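Local coordinates for protein heavy metal cation tricomponent efflux pump ZneA(CzcA-like) (Cupriavidus metallidurans, PDB 4K0J) that probably exports zinc ions in exchange for protons, as the inner-membrane transporter of a three-component heavy-metal efflux pump of the RND superfamily, at residues D399-R412 with D424-I436. Numbering follows the deposited sequence.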
loop_
_atom_site.group_PDB
_atom_site.type_symbol
_atom_site.label_atom_id
_atom_site.label_comp_id
_atom_site.label_asym_id
_atom_site.label_seq_id
_atom_site.Cartn_x
_atom_site.Cartn_y
_atom_site.Cartn_z
ATOM N N ASP C 399 -17.371 33.936 24.809
ATOM C CA ASP C 399 -17.886 35.179 24.245
ATOM C C ASP C 399 -19.154 34.948 23.434
ATOM O O ASP C 399 -19.942 35.867 23.219
ATOM C CB ASP C 399 -16.823 35.863 23.390
ATOM C CG ASP C 399 -15.702 36.439 24.224
ATOM O OD1 ASP C 399 -15.655 36.130 25.432
ATOM O OD2 ASP C 399 -14.872 37.195 23.675
ATOM N N GLY C 400 -19.349 33.713 22.990
ATOM C CA GLY C 400 -20.586 33.347 22.337
ATOM C C GLY C 400 -21.696 33.230 23.357
ATOM O O GLY C 400 -22.873 33.362 23.027
ATOM N N ALA C 401 -21.317 32.996 24.609
ATOM C CA ALA C 401 -22.293 32.750 25.666
ATOM C C ALA C 401 -22.510 33.939 26.595
ATOM O O ALA C 401 -23.635 34.199 27.012
ATOM C CB ALA C 401 -21.898 31.517 26.472
ATOM N N ILE C 402 -21.442 34.656 26.924
ATOM C CA ILE C 402 -21.538 35.715 27.927
ATOM C C ILE C 402 -22.311 36.941 27.444
ATOM O O ILE C 402 -22.822 37.712 28.255
ATOM C CB ILE C 402 -20.153 36.148 28.459
ATOM C CG1 ILE C 402 -19.379 36.927 27.397
ATOM C CG2 ILE C 402 -19.360 34.941 28.939
ATOM C CD1 ILE C 402 -18.005 37.360 27.856
ATOM N N VAL C 403 -22.400 37.119 26.131
ATOM C CA VAL C 403 -23.165 38.229 25.573
ATOM C C VAL C 403 -24.656 38.017 25.801
ATOM O O VAL C 403 -25.400 38.967 26.049
ATOM C CB VAL C 403 -22.903 38.400 24.070
ATOM C CG1 VAL C 403 -21.529 39.007 23.839
ATOM C CG2 VAL C 403 -23.030 37.066 23.360
ATOM N N VAL C 404 -25.077 36.759 25.717
ATOM C CA VAL C 404 -26.458 36.376 25.962
ATOM C C VAL C 404 -26.811 36.640 27.419
ATOM O O VAL C 404 -27.797 37.314 27.725
ATOM C CB VAL C 404 -26.670 34.885 25.662
ATOM C CG1 VAL C 404 -28.133 34.519 25.811
ATOM C CG2 VAL C 404 -26.161 34.551 24.265
ATOM N N MET C 405 -25.982 36.107 28.311
ATOM C CA MET C 405 -26.140 36.297 29.748
ATOM C C MET C 405 -26.161 37.774 30.125
ATOM O O MET C 405 -26.925 38.188 30.998
ATOM C CB MET C 405 -25.013 35.583 30.496
ATOM C CG MET C 405 -25.016 35.820 31.989
ATOM S SD MET C 405 -26.550 35.285 32.763
ATOM C CE MET C 405 -26.489 33.522 32.450
ATOM N N GLU C 406 -25.319 38.568 29.468
ATOM C CA GLU C 406 -25.287 40.006 29.711
ATOM C C GLU C 406 -26.592 40.627 29.237
ATOM O O GLU C 406 -27.139 41.515 29.890
ATOM C CB GLU C 406 -24.100 40.656 28.992
ATOM C CG GLU C 406 -23.601 41.956 29.626
ATOM C CD GLU C 406 -24.523 43.140 29.379
ATOM O OE1 GLU C 406 -25.255 43.133 28.369
ATOM O OE2 GLU C 406 -24.513 44.085 30.198
ATOM N N ASN C 407 -27.093 40.148 28.105
ATOM C CA ASN C 407 -28.319 40.685 27.526
ATOM C C ASN C 407 -29.569 40.256 28.293
ATOM O O ASN C 407 -30.649 40.809 28.093
ATOM C CB ASN C 407 -28.437 40.280 26.055
ATOM C CG ASN C 407 -29.256 41.265 25.243
ATOM O OD1 ASN C 407 -29.197 42.474 25.467
ATOM N ND2 ASN C 407 -30.026 40.750 24.291
ATOM N N ILE C 408 -29.420 39.268 29.171
ATOM C CA ILE C 408 -30.547 38.779 29.959
ATOM C C ILE C 408 -30.546 39.315 31.393
ATOM O O ILE C 408 -31.571 39.777 31.892
ATOM C CB ILE C 408 -30.595 37.233 29.986
ATOM C CG1 ILE C 408 -31.022 36.691 28.619
ATOM C CG2 ILE C 408 -31.547 36.740 31.065
ATOM C CD1 ILE C 408 -31.334 35.211 28.625
ATOM N N LEU C 409 -29.394 39.262 32.049
ATOM C CA LEU C 409 -29.310 39.620 33.461
ATOM C C LEU C 409 -29.160 41.126 33.688
ATOM O O LEU C 409 -29.068 41.582 34.828
ATOM C CB LEU C 409 -28.169 38.854 34.143
ATOM C CG LEU C 409 -28.518 38.142 35.455
ATOM C CD1 LEU C 409 -29.699 37.204 35.259
ATOM C CD2 LEU C 409 -27.316 37.382 35.999
ATOM N N ARG C 410 -29.142 41.896 32.606
ATOM C CA ARG C 410 -29.015 43.347 32.710
ATOM C C ARG C 410 -30.007 44.072 31.810
ATOM O O ARG C 410 -30.858 44.822 32.288
ATOM C CB ARG C 410 -27.585 43.790 32.387
ATOM C CG ARG C 410 -26.581 43.475 33.484
ATOM C CD ARG C 410 -26.944 44.198 34.773
ATOM N NE ARG C 410 -26.157 43.729 35.910
ATOM C CZ ARG C 410 -24.995 44.252 36.287
ATOM N NH1 ARG C 410 -24.474 45.269 35.615
ATOM N NH2 ARG C 410 -24.353 43.757 37.336
ATOM N N ARG C 411 -29.887 43.843 30.507
ATOM C CA ARG C 411 -30.754 44.481 29.523
ATOM C C ARG C 411 -32.231 44.168 29.768
ATOM O O ARG C 411 -33.089 45.051 29.696
ATOM C CB ARG C 411 -30.347 44.049 28.111
ATOM C CG ARG C 411 -31.315 44.470 27.018
ATOM C CD ARG C 411 -31.369 45.981 26.872
ATOM N NE ARG C 411 -32.461 46.399 25.998
ATOM C CZ ARG C 411 -33.698 46.641 26.418
ATOM N NH1 ARG C 411 -34.004 46.509 27.702
ATOM N NH2 ARG C 411 -34.631 47.016 25.553
ATOM N N ARG C 412 -32.516 42.905 30.067
ATOM C CA ARG C 412 -33.885 42.455 30.280
ATOM C C ARG C 412 -34.467 43.037 31.562
ATOM O O ARG C 412 -35.652 43.361 31.622
ATOM C CB ARG C 412 -33.935 40.929 30.322
ATOM C CG ARG C 412 -35.327 40.346 30.443
ATOM C CD ARG C 412 -36.149 40.626 29.199
ATOM N NE ARG C 412 -37.500 40.089 29.315
ATOM C CZ ARG C 412 -38.511 40.735 29.889
ATOM N NH1 ARG C 412 -38.321 41.944 30.402
ATOM N NH2 ARG C 412 -39.711 40.173 29.952
ATOM N N ASP C 424 -40.106 34.913 29.786
ATOM C CA ASP C 424 -39.703 34.387 28.489
ATOM C C ASP C 424 -38.224 34.637 28.233
ATOM O O ASP C 424 -37.810 35.753 27.918
ATOM C CB ASP C 424 -40.553 34.989 27.368
ATOM C CG ASP C 424 -40.620 36.502 27.435
ATOM O OD1 ASP C 424 -40.441 37.058 28.537
ATOM O OD2 ASP C 424 -40.853 37.134 26.383
ATOM N N ILE C 425 -37.432 33.581 28.376
ATOM C CA ILE C 425 -35.993 33.677 28.193
ATOM C C ILE C 425 -35.639 33.979 26.740
ATOM O O ILE C 425 -34.985 34.980 26.452
ATOM C CB ILE C 425 -35.264 32.390 28.644
ATOM C CG1 ILE C 425 -35.251 32.274 30.171
ATOM C CG2 ILE C 425 -33.837 32.387 28.131
ATOM C CD1 ILE C 425 -36.481 31.628 30.763
ATOM N N MET C 426 -36.094 33.128 25.824
ATOM C CA MET C 426 -35.668 33.226 24.428
ATOM C C MET C 426 -36.324 34.357 23.633
ATOM O O MET C 426 -36.431 34.288 22.407
ATOM C CB MET C 426 -35.827 31.885 23.701
ATOM C CG MET C 426 -37.250 31.384 23.583
ATOM S SD MET C 426 -37.385 30.075 22.350
ATOM C CE MET C 426 -37.025 30.977 20.845
ATOM N N GLN C 427 -36.754 35.399 24.334
ATOM C CA GLN C 427 -37.172 36.631 23.684
ATOM C C GLN C 427 -35.971 37.564 23.646
ATOM O O GLN C 427 -35.837 38.397 22.749
ATOM C CB GLN C 427 -38.335 37.275 24.444
ATOM C CG GLN C 427 -38.653 38.709 24.033
ATOM C CD GLN C 427 -39.001 38.842 22.563
ATOM O OE1 GLN C 427 -39.667 37.981 21.990
ATOM N NE2 GLN C 427 -38.545 39.925 21.943
ATOM N N SER C 428 -35.088 37.396 24.623
ATOM C CA SER C 428 -33.896 38.226 24.744
ATOM C C SER C 428 -32.717 37.630 23.982
ATOM O O SER C 428 -31.818 38.353 23.550
ATOM C CB SER C 428 -33.530 38.408 26.217
ATOM O OG SER C 428 -34.661 38.817 26.967
ATOM N N VAL C 429 -32.726 36.309 23.817
ATOM C CA VAL C 429 -31.638 35.612 23.140
ATOM C C VAL C 429 -31.719 35.799 21.631
ATOM O O VAL C 429 -30.788 35.460 20.905
ATOM C CB VAL C 429 -31.632 34.101 23.461
ATOM C CG1 VAL C 429 -32.014 33.865 24.914
ATOM C CG2 VAL C 429 -32.570 33.345 22.528
ATOM N N LEU C 430 -32.841 36.339 21.167
ATOM C CA LEU C 430 -33.057 36.572 19.745
ATOM C C LEU C 430 -32.492 37.919 19.307
ATOM O O LEU C 430 -32.173 38.117 18.133
ATOM C CB LEU C 430 -34.550 36.490 19.414
ATOM C CG LEU C 430 -35.063 35.183 18.804
ATOM C CD1 LEU C 430 -34.642 33.980 19.629
ATOM C CD2 LEU C 430 -36.578 35.228 18.660
ATOM N N GLN C 431 -32.369 38.842 20.258
ATOM C CA GLN C 431 -31.858 40.179 19.973
ATOM C C GLN C 431 -30.403 40.130 19.522
ATOM O O GLN C 431 -30.022 40.763 18.538
ATOM C CB GLN C 431 -31.974 41.072 21.212
ATOM C CG GLN C 431 -33.387 41.239 21.746
ATOM C CD GLN C 431 -33.444 42.150 22.961
ATOM O OE1 GLN C 431 -32.465 42.817 23.297
ATOM N NE2 GLN C 431 -34.594 42.180 23.626
ATOM N N VAL C 432 -29.594 39.372 20.253
ATOM C CA VAL C 432 -28.166 39.301 19.985
ATOM C C VAL C 432 -27.817 37.972 19.300
ATOM O O VAL C 432 -26.654 37.579 19.217
ATOM C CB VAL C 432 -27.362 39.506 21.294
ATOM C CG1 VAL C 432 -27.401 38.251 22.161
ATOM C CG2 VAL C 432 -25.933 39.948 20.999
ATOM N N ALA C 433 -28.841 37.297 18.786
ATOM C CA ALA C 433 -28.660 36.016 18.108
ATOM C C ALA C 433 -27.869 36.133 16.805
ATOM O O ALA C 433 -26.795 35.557 16.688
ATOM C CB ALA C 433 -30.003 35.352 17.852
ATOM N N ARG C 434 -28.408 36.866 15.831
ATOM C CA ARG C 434 -27.753 37.045 14.525
ATOM C C ARG C 434 -26.280 37.504 14.582
ATOM O O ARG C 434 -25.424 36.916 13.903
ATOM C CB ARG C 434 -28.573 37.971 13.611
ATOM C CG ARG C 434 -29.917 37.408 13.171
ATOM C CD ARG C 434 -29.770 36.377 12.061
ATOM N NE ARG C 434 -29.241 36.957 10.828
ATOM C CZ ARG C 434 -29.985 37.549 9.898
ATOM N NH1 ARG C 434 -31.295 37.653 10.057
ATOM N NH2 ARG C 434 -29.415 38.043 8.809
ATOM N N PRO C 435 -25.974 38.547 15.385
ATOM C CA PRO C 435 -24.565 38.946 15.478
ATOM C C PRO C 435 -23.697 37.867 16.121
ATOM O O PRO C 435 -22.478 37.893 15.956
ATOM C CB PRO C 435 -24.609 40.183 16.383
ATOM C CG PRO C 435 -26.004 40.678 16.295
ATOM C CD PRO C 435 -26.843 39.455 16.156
ATOM N N ILE C 436 -24.318 36.936 16.842
ATOM C CA ILE C 436 -23.583 35.848 17.481
ATOM C C ILE C 436 -23.354 34.658 16.553
ATOM O O ILE C 436 -22.242 34.155 16.466
ATOM C CB ILE C 436 -24.246 35.394 18.796
ATOM C CG1 ILE C 436 -23.752 36.274 19.937
ATOM C CG2 ILE C 436 -23.916 33.943 19.105
ATOM C CD1 ILE C 436 -22.245 36.392 19.977
#
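N407 reaches across with its amide nitrogen to two oxygens of the facing segment, and both bonds are weak. ND2 lies 3.1 Å from S428 O in a bent bond. The approach of ND2 to Q431 OE1, at 3.3 Å, is straighter, with an N-H...O angle of 154°. The amide planes of N407 and Q431 stand 78° apart, so the two groups meet almost perpendicularly rather than pairing flat. With CG anti to the backbone N, the N407 amide is carried off its helix toward 424-436, and this buried nitrogen thereby finds two acceptors.

Next along the helix, I408 and V429 extend in the same direction, flank to flank, while I408 CD1 meets I425 CG2 at 3.8 Å; I408 CG1 rests near the CB of S428. V404 slants across V429, CG1 to CG1 at 4.0 Å, so V429 touches two residues a turn apart on helix 399-411. Near the start of that helix, V403 and I436 overlap head to tail, V403 CG2 to I436 CD1 at 3.5 Å.

At the other end the pairing becomes ionic. R412 NH2 forms a long, weak salt bridge to D424 OD1, at 3.5 Å but nearly straight. OD1 lies in the guanidinium plane, at its edge, although the carboxylate itself is turned 87° from that plane.

Outside the pair, V432 and P435 also touch I930 of helix 911-939, and V429 touches V6 of helix 6-10. The two segments run antiparallel, with V403, V404, V429 and I436 meeting within the predicted membrane spans and the arginines near the connecting loop. The loosely helical turns 427-431 lead into helix 433-447, as successive transmembrane helices of the RND permease fold.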